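PDB 2CUL: glucose-inhibited division protein A-related protein, probable oxidoreductase from Thermus thermophilus, which binds flavin-adenine dinucleotide in a Rossmann-type fold and is probably an oxidoreductase related to the glucose-inhibited division protein GidA. Local coordinates for residues Leu7-Gly12 against Leu119-Phe124. Residues are numbered along the deposited sequence; the frame is centred on the assembly and turned at random.
Sequences LIVGAG and LAVGSF. With FAD (flavin-adenine dinucleotide), chain B.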
ATOM      1  N   LEU A   7       5.556  -3.796   9.592  1.00  7.63           N
ATOM      2  CA  LEU A   7       6.093  -3.941   8.243  1.00  6.38           C
ATOM      3  C   LEU A   7       4.936  -3.649   7.301  1.00  8.62           C
ATOM      4  O   LEU A   7       3.899  -4.311   7.359  1.00  8.69           O
ATOM      5  CB  LEU A   7       6.597  -5.368   8.000  1.00  6.82           C
ATOM      6  CG  LEU A   7       6.984  -5.698   6.552  1.00  7.37           C
ATOM      7  CD1 LEU A   7       8.219  -4.900   6.145  1.00  9.80           C
ATOM      8  CD2 LEU A   7       7.267  -7.195   6.434  1.00  8.54           C
ATOM      9  N   ILE A   8       5.116  -2.654   6.439  1.00  5.25           N
ATOM     10  CA  ILE A   8       4.079  -2.260   5.494  1.00  6.86           C
ATOM     11  C   ILE A   8       4.506  -2.592   4.071  1.00  6.76           C
ATOM     12  O   ILE A   8       5.595  -2.210   3.641  1.00  6.77           O
ATOM     13  CB  ILE A   8       3.820  -0.743   5.576  1.00  6.62           C
ATOM     14  CG1 ILE A   8       3.435  -0.358   7.010  1.00 10.17           C
ATOM     15  CG2 ILE A   8       2.708  -0.345   4.603  1.00  5.62           C
ATOM     16  CD1 ILE A   8       3.431   1.146   7.253  1.00  8.70           C
ATOM     17  N   VAL A   9       3.644  -3.306   3.350  1.00  6.06           N
ATOM     18  CA  VAL A   9       3.910  -3.675   1.965  1.00  7.05           C
ATOM     19  C   VAL A   9       3.145  -2.724   1.045  1.00  6.42           C
ATOM     20  O   VAL A   9       1.918  -2.802   0.931  1.00  6.58           O
ATOM     21  CB  VAL A   9       3.469  -5.133   1.681  1.00  7.02           C
ATOM     22  CG1 VAL A   9       3.743  -5.494   0.223  1.00  7.35           C
ATOM     23  CG2 VAL A   9       4.219  -6.085   2.605  1.00  9.37           C
ATOM     24  N   GLY A  10       3.880  -1.818   0.399  1.00  6.40           N
ATOM     25  CA  GLY A  10       3.263  -0.855  -0.498  1.00  5.75           C
ATOM     26  C   GLY A  10       3.442   0.572  -0.013  1.00  7.58           C
ATOM     27  O   GLY A  10       2.858   0.965   0.994  1.00  6.75           O
ATOM     28  N   ALA A  11       4.251   1.347  -0.733  1.00  7.57           N
ATOM     29  CA  ALA A  11       4.515   2.734  -0.370  1.00  7.19           C
ATOM     30  C   ALA A  11       3.645   3.695  -1.166  1.00  8.08           C
ATOM     31  O   ALA A  11       4.137   4.680  -1.726  1.00  6.44           O
ATOM     32  CB  ALA A  11       5.989   3.056  -0.595  1.00  6.48           C
ATOM     33  N   GLY A  12       2.352   3.397  -1.212  1.00  7.00           N
ATOM     34  CA  GLY A  12       1.418   4.239  -1.932  1.00  8.46           C
ATOM     35  C   GLY A  12       0.704   5.186  -0.987  1.00  7.11           C
ATOM     36  O   GLY A  12       1.135   5.390   0.148  1.00  7.02           O
ATOM     37  N   LEU A 119      -0.804  -4.966   4.548  1.00  6.91           N
ATOM     38  CA  LEU A 119      -0.847  -5.040   3.095  1.00  6.18           C
ATOM     39  C   LEU A 119      -1.544  -3.773   2.603  1.00  6.79           C
ATOM     40  O   LEU A 119      -2.696  -3.513   2.954  1.00  8.05           O
ATOM     41  CB  LEU A 119      -1.623  -6.279   2.630  1.00  7.13           C
ATOM     42  CG  LEU A 119      -1.042  -7.632   3.044  1.00  6.18           C
ATOM     43  CD1 LEU A 119      -1.875  -8.760   2.448  1.00  8.80           C
ATOM     44  CD2 LEU A 119       0.402  -7.736   2.562  1.00  7.06           C
ATOM     45  N   ALA A 120      -0.826  -2.975   1.818  1.00  4.28           N
ATOM     46  CA  ALA A 120      -1.356  -1.727   1.262  1.00  5.67           C
ATOM     47  C   ALA A 120      -0.942  -1.724  -0.203  1.00  6.51           C
ATOM     48  O   ALA A 120      -0.345  -0.766  -0.693  1.00  6.62           O
ATOM     49  CB  ALA A 120      -0.743  -0.524   1.986  1.00  6.14           C
ATOM     50  N   VAL A 121      -1.304  -2.800  -0.896  1.00  6.93           N
ATOM     51  CA  VAL A 121      -0.918  -3.011  -2.286  1.00  5.75           C
ATOM     52  C   VAL A 121      -1.774  -2.400  -3.396  1.00  7.19           C
ATOM     53  O   VAL A 121      -1.572  -2.706  -4.569  1.00  8.54           O
ATOM     54  CB  VAL A 121      -0.739  -4.527  -2.552  1.00  6.65           C
ATOM     55  CG1 VAL A 121       0.376  -5.079  -1.660  1.00  6.29           C
ATOM     56  CG2 VAL A 121      -2.043  -5.271  -2.284  1.00  6.64           C
ATOM     57  N   GLY A 122      -2.712  -1.535  -3.025  1.00  5.75           N
ATOM     58  CA  GLY A 122      -3.549  -0.865  -4.007  1.00  7.47           C
ATOM     59  C   GLY A 122      -4.235  -1.722  -5.053  1.00  8.40           C
ATOM     60  O   GLY A 122      -4.872  -2.723  -4.736  1.00  9.89           O
ATOM     61  N   SER A 123      -4.095  -1.313  -6.309  1.00  7.86           N
ATOM     62  CA  SER A 123      -4.708  -1.994  -7.446  1.00  8.40           C
ATOM     63  C   SER A 123      -3.764  -2.979  -8.128  1.00  7.82           C
ATOM     64  O   SER A 123      -3.915  -3.266  -9.315  1.00  9.64           O
ATOM     65  CB  SER A 123      -5.161  -0.944  -8.469  1.00  8.95           C
ATOM     66  OG  SER A 123      -4.101  -0.041  -8.771  1.00 10.12           O
ATOM     67  N   PHE A 124      -2.805  -3.514  -7.379  1.00  7.70           N
ATOM     68  CA  PHE A 124      -1.824  -4.425  -7.957  1.00  8.04           C
ATOM     69  C   PHE A 124      -2.071  -5.926  -7.825  1.00 11.18           C
ATOM     70  O   PHE A 124      -1.203  -6.726  -8.176  1.00 13.65           O
ATOM     71  CB  PHE A 124      -0.436  -4.073  -7.414  1.00  8.21           C
ATOM     72  CG  PHE A 124       0.103  -2.776  -7.945  1.00  7.13           C
ATOM     73  CD1 PHE A 124       1.029  -2.765  -8.983  1.00 10.01           C
ATOM     74  CD2 PHE A 124      -0.352  -1.558  -7.438  1.00  7.84           C
ATOM     75  CE1 PHE A 124       1.498  -1.562  -9.514  1.00 10.18           C
ATOM     76  CE2 PHE A 124       0.109  -0.351  -7.960  1.00  9.48           C
ATOM     77  CZ  PHE A 124       1.036  -0.353  -9.002  1.00  8.17           C
TER
HETATM   78  PA  FAD B 301      -1.162   2.695  -4.404  1.00  7.35           P
HETATM   79  O1A FAD B 301      -1.366   2.190  -5.771  1.00  7.04           O
HETATM   80  O2A FAD B 301      -1.027   4.156  -4.172  1.00  9.30           O
HETATM   81  O5B FAD B 301       0.128   2.001  -3.772  1.00  7.46           O
HETATM   82  C5B FAD B 301       0.287   0.583  -3.839  1.00  6.88           C
HETATM   83  C4B FAD B 301       1.781   0.324  -3.694  1.00  6.31           C
HETATM   84  O4B FAD B 301       1.938  -1.068  -3.415  1.00  6.30           O
HETATM   85  C3B FAD B 301       2.606   0.610  -4.965  1.00  8.52           C
HETATM   86  O3B FAD B 301       3.736   1.410  -4.694  1.00 11.66           O
HETATM   87  C2B FAD B 301       2.948  -0.763  -5.463  1.00  9.58           C
HETATM   88  O2B FAD B 301       4.079  -0.854  -6.297  1.00 10.34           O
HETATM   89  C1B FAD B 301       3.056  -1.539  -4.153  1.00  9.36           C
HETATM   90  N9A FAD B 301       2.926  -2.989  -4.278  1.00  8.53           N
HETATM   91  C8A FAD B 301       1.856  -3.686  -4.787  1.00  7.89           C
HETATM   92  N7A FAD B 301       2.050  -4.999  -4.757  1.00  8.94           N
HETATM   93  C5A FAD B 301       3.305  -5.151  -4.199  1.00  7.81           C
HETATM   94  C6A FAD B 301       4.076  -6.300  -3.904  1.00  7.36           C
HETATM   95  N6A FAD B 301       3.671  -7.537  -4.135  1.00  8.21           N
HETATM   96  N1A FAD B 301       5.323  -6.101  -3.335  1.00  8.14           N
HETATM   97  C2A FAD B 301       5.771  -4.824  -3.082  1.00  8.34           C
HETATM   98  N3A FAD B 301       5.077  -3.685  -3.345  1.00  6.27           N
HETATM   99  C4A FAD B 301       3.855  -3.903  -3.902  1.00  7.51           C
HETATM  100  N1  FAD B 301      -7.940   8.471  -6.844  1.00  8.31           N
HETATM  101  C2  FAD B 301      -7.865   9.840  -6.958  1.00 10.43           C
HETATM  102  O2  FAD B 301      -8.023  10.557  -6.000  1.00 11.25           O
HETATM  103  N3  FAD B 301      -7.598  10.393  -8.220  1.00 10.27           N
HETATM  104  C4  FAD B 301      -7.406   9.654  -9.368  1.00 12.94           C
HETATM  105  O4  FAD B 301      -7.171  10.214 -10.460  1.00 14.37           O
HETATM  106  C4X FAD B 301      -7.487   8.251  -9.250  1.00 11.20           C
HETATM  107  N5  FAD B 301      -7.314   7.441 -10.364  1.00  8.90           N
HETATM  108  C5X FAD B 301      -7.393   6.065 -10.256  1.00  7.34           C
HETATM  109  C6  FAD B 301      -7.216   5.273 -11.390  1.00  9.40           C
HETATM  110  C7  FAD B 301      -7.277   3.868 -11.341  1.00 11.64           C
HETATM  111  C7M FAD B 301      -7.070   3.073 -12.607  1.00 12.23           C
HETATM  112  C8  FAD B 301      -7.533   3.242 -10.068  1.00 10.49           C
HETATM  113  C8M FAD B 301      -7.606   1.745  -9.926  1.00 11.13           C
HETATM  114  C9  FAD B 301      -7.722   4.032  -8.908  1.00 10.57           C
HETATM  115  C9A FAD B 301      -7.657   5.449  -8.969  1.00  9.12           C
HETATM  116  N10 FAD B 301      -7.840   6.291  -7.815  1.00  7.30           N
HETATM  117  C10 FAD B 301      -7.758   7.688  -7.957  1.00 10.25           C
HETATM  118  C1' FAD B 301      -8.138   5.718  -6.442  1.00  8.29           C
HETATM  119  C2' FAD B 301      -7.024   5.719  -5.371  1.00  8.60           C
HETATM  120  O2' FAD B 301      -6.875   7.015  -4.856  1.00  8.92           O
HETATM  121  C3' FAD B 301      -5.667   5.232  -5.918  1.00  9.38           C
HETATM  122  O3' FAD B 301      -5.767   3.911  -6.446  1.00  9.50           O
HETATM  123  C4' FAD B 301      -4.564   5.189  -4.842  1.00  9.60           C
HETATM  124  O4' FAD B 301      -3.278   5.029  -5.437  1.00  8.11           O
HETATM  125  C5' FAD B 301      -4.863   4.033  -3.867  1.00  8.71           C
HETATM  126  O5' FAD B 301      -3.869   4.012  -2.829  1.00  7.20           O
HETATM  127  P   FAD B 301      -3.197   2.670  -2.316  1.00  7.81           P
HETATM  128  O1P FAD B 301      -2.295   3.103  -1.235  1.00  7.40           O
HETATM  129  O2P FAD B 301      -4.241   1.654  -1.950  1.00  8.29           O
HETATM  130  O3P FAD B 301      -2.392   2.103  -3.544  1.00  6.38           O
HETATM  131  O   HOH W   1       0.050   1.956  -0.337  1.00  6.67           O
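Val9 and Leu119 pair as the last residues of two neighbouring parallel strands, 6-9 and 116-119, at the C-terminal ends of these strands in the Rossmann-type sheet, where both segments leave the sheet beside FAD. The pairing closes with one backbone bond, from Ala120 N to Val9 O (2.9 Å, 151° at the hydrogen). On the face shared by Val9 and Leu119 the side chains run alongside each other, and CD2 of Leu119 rests against CB of Val9 at 4.1 Å. With CG1 anti to the backbone N (chi1 179°), Val9 sets that methyl 3.9 Å from Val121 CG1, and the same methyl reaches C2A of the adenine.

Beyond this point the strands end, and the two segments continue along the dinucleotide. Gly10 and Gly12 belong to what looks like the GxGxxG motif of dinucleotide-binding folds: a side chain on Gly10 would strike Ala120 O, and one on Gly12 would strike FAD O5B. From the other segment, Gly122 CA comes within 3.2 Å of the bridging O3P, in a type II' turn from Val121 to Phe124. The Phe124 ring lays one face, toward its rim, over ribose C2B, while its CB meets adenine C8A at 3.5 Å; cutting this residue back to an alanine is likely to strip the ribose of its aromatic cover on this side. A water lies 2.8 Å from both Ala120 O and FAD O1P, placed to donate to either, though it has more acceptors in reach than protons, and accepts a weak bond from Gly12 N. Within these two segments the adenine and ribose are met mostly by carbon, and the pyrophosphate by close glycine backbone and a water, consistent with glycines letting the cofactor come close to the main chain.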